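Local coordinates for protein replicative DNA helicase (Mycobacterium smegmatis, PDB 6OWN) that contains an intein that probably excises itself by protein splicing, a reaction reversibly inhibited by zinc, from a host enzyme that unwinds DNA at the replication fork, at residues His65-Glu70 against Ala77-Gly82. Sequence-based numbering, arbitrary orientation.
Sequences HQWPTE and ANLRAG
Leu79 meets Trp67 and Thr69 in a small, buried apolar contact between strand 66-69 of a two-stranded hairpin and the loop that follows its partner strand 72-75, within the all-beta intein splicing domain. The indole serves as the platform. Leu79 CD1 lies over its five-membered ring in a CH-pi contact, 3.8 Å from the centroid of the Trp67 pyrrole ring and 16° off the normal. It leans toward the CD1-NE1 side, with Leu79 CD1 3.7 Å from Trp67 CD1. His65 CD2 covers the opposite face near the rim, so the indole is clasped between an imidazole carbon and a methyl group. Its rotation is fixed further by the hydrogen bond from Trp67 NE1 to Thr76 OG1, just before the loop segment. Leu79 CD2 points toward the strand and sits between Trp67 CB and Thr69 CG2, 4.1 Å from the latter. Thr69 CG2 lies anti to the carbonyl carbon, leaving Thr69 OG1 (chi1 75°) to bond with the turn at His71 N and Gly72 O. Val51 of strand 48-53 touches both Trp67 and Leu79, joining the pair to the neighbouring sheet. At the outer end the Glu70 chain bends at chi2 toward the loop, and Glu70 OE2 bonds His84 ND1. The example illustrates a division of labour: indole N-H and threonine hydroxyl find partners in the hairpin and the residue following it, leaving ring face and methyls to the leucine.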
ATOM      1  N   HIS A  65       8.171  -2.369  -2.475  1.00 22.38           N
ATOM      2  CA  HIS A  65       7.144  -1.435  -2.022  1.00 23.05           C
ATOM      3  C   HIS A  65       7.527  -0.852  -0.667  1.00 21.42           C
ATOM      4  O   HIS A  65       8.094  -1.543   0.184  1.00 21.77           O
ATOM      5  CB  HIS A  65       5.784  -2.121  -1.922  1.00 21.27           C
ATOM      6  CG  HIS A  65       4.669  -1.170  -1.637  1.00 20.68           C
ATOM      7  ND1 HIS A  65       3.928  -0.579  -2.634  1.00 20.51           N
ATOM      8  CD2 HIS A  65       4.188  -0.683  -0.469  1.00 20.82           C
ATOM      9  CE1 HIS A  65       3.029   0.226  -2.095  1.00 24.87           C
ATOM     10  NE2 HIS A  65       3.172   0.187  -0.783  1.00 23.53           N
ATOM     11  N   GLN A  66       7.217   0.427  -0.463  1.00 19.43           N
ATOM     12  CA  GLN A  66       7.672   1.166   0.712  1.00 20.63           C
ATOM     13  C   GLN A  66       6.525   1.379   1.692  1.00 21.41           C
ATOM     14  O   GLN A  66       5.392   1.653   1.287  1.00 24.28           O
ATOM     15  CB  GLN A  66       8.276   2.519   0.308  1.00 24.01           C
ATOM     16  CG  GLN A  66       9.576   2.401  -0.503  1.00 29.02           C
ATOM     17  CD  GLN A  66      10.032   3.721  -1.117  1.00 32.12           C
ATOM     18  OE1 GLN A  66       9.742   4.790  -0.598  1.00 31.05           O
ATOM     19  NE2 GLN A  66      10.763   3.641  -2.223  1.00 36.74           N
ATOM     20  N   TRP A  67       6.843   1.285   2.984  1.00 19.67           N
ATOM     21  CA  TRP A  67       5.925   1.348   4.101  1.00 21.35           C
ATOM     22  C   TRP A  67       6.425   2.339   5.141  1.00 24.81           C
ATOM     23  O   TRP A  67       7.612   2.326   5.493  1.00 22.67           O
ATOM     24  CB  TRP A  67       5.782  -0.020   4.766  1.00 20.54           C
ATOM     25  CG  TRP A  67       5.330  -1.082   3.844  1.00 17.95           C
ATOM     26  CD1 TRP A  67       6.113  -1.880   3.062  1.00 19.57           C
ATOM     27  CD2 TRP A  67       3.981  -1.485   3.606  1.00 17.21           C
ATOM     28  NE1 TRP A  67       5.332  -2.756   2.347  1.00 17.65           N
ATOM     29  CE2 TRP A  67       4.018  -2.531   2.664  1.00 14.69           C
ATOM     30  CE3 TRP A  67       2.740  -1.060   4.099  1.00 19.52           C
ATOM     31  CZ2 TRP A  67       2.865  -3.168   2.211  1.00 19.41           C
ATOM     32  CZ3 TRP A  67       1.596  -1.682   3.635  1.00 20.23           C
ATOM     33  CH2 TRP A  67       1.666  -2.724   2.702  1.00 15.20           C
ATOM     34  N   PRO A  68       5.548   3.177   5.669  1.00 24.46           N
ATOM     35  CA  PRO A  68       5.934   4.125   6.723  1.00 27.78           C
ATOM     36  C   PRO A  68       5.860   3.483   8.101  1.00 30.66           C
ATOM     37  O   PRO A  68       4.770   3.289   8.650  1.00 35.38           O
ATOM     38  CB  PRO A  68       4.910   5.255   6.564  1.00 20.74           C
ATOM     39  CG  PRO A  68       3.664   4.539   6.050  1.00 23.20           C
ATOM     40  CD  PRO A  68       4.160   3.374   5.209  1.00 27.09           C
ATOM     41  N   THR A  69       7.013   3.152   8.665  1.00 26.01           N
ATOM     42  CA  THR A  69       7.050   2.544   9.993  1.00 37.78           C
ATOM     43  C   THR A  69       7.583   3.526  11.039  1.00 39.20           C
ATOM     44  O   THR A  69       8.049   4.628  10.729  1.00 37.33           O
ATOM     45  CB  THR A  69       7.890   1.257  10.001  1.00 35.10           C
ATOM     46  OG1 THR A  69       9.284   1.575   9.962  1.00 31.51           O
ATOM     47  CG2 THR A  69       7.518   0.371   8.819  1.00 28.63           C
ATOM     48  N   GLU A  70       7.518   3.101  12.304  1.00 37.83           N
ATOM     49  CA  GLU A  70       8.042   3.918  13.397  1.00 37.54           C
ATOM     50  C   GLU A  70       9.552   4.101  13.301  1.00 39.23           C
ATOM     51  O   GLU A  70      10.100   5.031  13.904  1.00 46.91           O
ATOM     52  CB  GLU A  70       7.660   3.304  14.747  1.00 40.73           C
ATOM     53  CG  GLU A  70       8.293   1.943  15.030  1.00 45.40           C
ATOM     54  CD  GLU A  70       7.415   0.782  14.589  1.00 46.41           C
ATOM     55  OE1 GLU A  70       7.256   0.599  13.366  1.00 37.65           O
ATOM     56  OE2 GLU A  70       6.897   0.045  15.459  1.00 42.25           O
ATOM     57  N   ALA A  77      10.617  -6.125   1.847  1.00 17.70           N
ATOM     58  CA  ALA A  77      11.650  -7.119   2.121  1.00 24.29           C
ATOM     59  C   ALA A  77      12.370  -6.890   3.443  1.00 30.67           C
ATOM     60  O   ALA A  77      13.163  -7.746   3.848  1.00 35.35           O
ATOM     61  CB  ALA A  77      12.676  -7.121   0.985  1.00 24.40           C
ATOM     62  N   ASN A  78      12.127  -5.762   4.111  1.00 22.61           N
ATOM     63  CA  ASN A  78      12.745  -5.435   5.387  1.00 26.94           C
ATOM     64  C   ASN A  78      11.739  -5.318   6.513  1.00 29.40           C
ATOM     65  O   ASN A  78      12.135  -5.041   7.652  1.00 30.16           O
ATOM     66  CB  ASN A  78      13.529  -4.120   5.275  1.00 23.38           C
ATOM     67  CG  ASN A  78      14.853  -4.295   4.570  1.00 42.04           C
ATOM     68  OD1 ASN A  78      15.439  -5.374   4.608  1.00 35.08           O
ATOM     69  ND2 ASN A  78      15.336  -3.233   3.918  1.00 41.13           N
ATOM     70  N   LEU A  79      10.451  -5.480   6.223  1.00 23.48           N
ATOM     71  CA  LEU A  79       9.447  -5.471   7.273  1.00 30.79           C
ATOM     72  C   LEU A  79       9.665  -6.641   8.217  1.00 26.88           C
ATOM     73  O   LEU A  79      10.110  -7.719   7.817  1.00 26.67           O
ATOM     74  CB  LEU A  79       8.046  -5.564   6.676  1.00 29.06           C
ATOM     75  CG  LEU A  79       7.536  -4.385   5.860  1.00 27.91           C
ATOM     76  CD1 LEU A  79       6.110  -4.693   5.427  1.00 18.33           C
ATOM     77  CD2 LEU A  79       7.594  -3.103   6.686  1.00 24.75           C
ATOM     78  N   ARG A  80       9.333  -6.425   9.484  1.00 31.84           N
ATOM     79  CA  ARG A  80       9.382  -7.485  10.476  1.00 30.52           C
ATOM     80  C   ARG A  80       8.126  -7.405  11.321  1.00 34.18           C
ATOM     81  O   ARG A  80       7.618  -6.312  11.584  1.00 31.88           O
ATOM     82  CB  ARG A  80      10.633  -7.379  11.353  1.00 33.84           C
ATOM     83  CG  ARG A  80      11.819  -8.156  10.804  1.00 36.82           C
ATOM     84  CD  ARG A  80      13.132  -7.538  11.230  1.00 52.92           C
ATOM     85  NE  ARG A  80      13.446  -7.828  12.624  1.00 63.14           N
ATOM     86  CZ  ARG A  80      14.223  -8.830  13.020  1.00 68.58           C
ATOM     87  NH1 ARG A  80      14.768  -9.640  12.122  1.00 66.94           N
ATOM     88  NH2 ARG A  80      14.459  -9.022  14.312  1.00 77.76           N
ATOM     89  N   ALA A  81       7.610  -8.564  11.716  1.00 32.27           N
ATOM     90  CA  ALA A  81       6.491  -8.578  12.642  1.00 26.04           C
ATOM     91  C   ALA A  81       6.861  -7.780  13.884  1.00 29.89           C
ATOM     92  O   ALA A  81       8.012  -7.789  14.327  1.00 29.17           O
ATOM     93  CB  ALA A  81       6.120 -10.013  13.010  1.00 35.46           C
ATOM     94  N   GLY A  82       5.888  -7.049  14.421  1.00 26.40           N
ATOM     95  CA  GLY A  82       6.115  -6.128  15.507  1.00 29.21           C
ATOM     96  C   GLY A  82       6.129  -4.674  15.088  1.00 32.17           C
ATOM     97  O   GLY A  82       5.732  -3.810  15.877  1.00 31.48           O
TER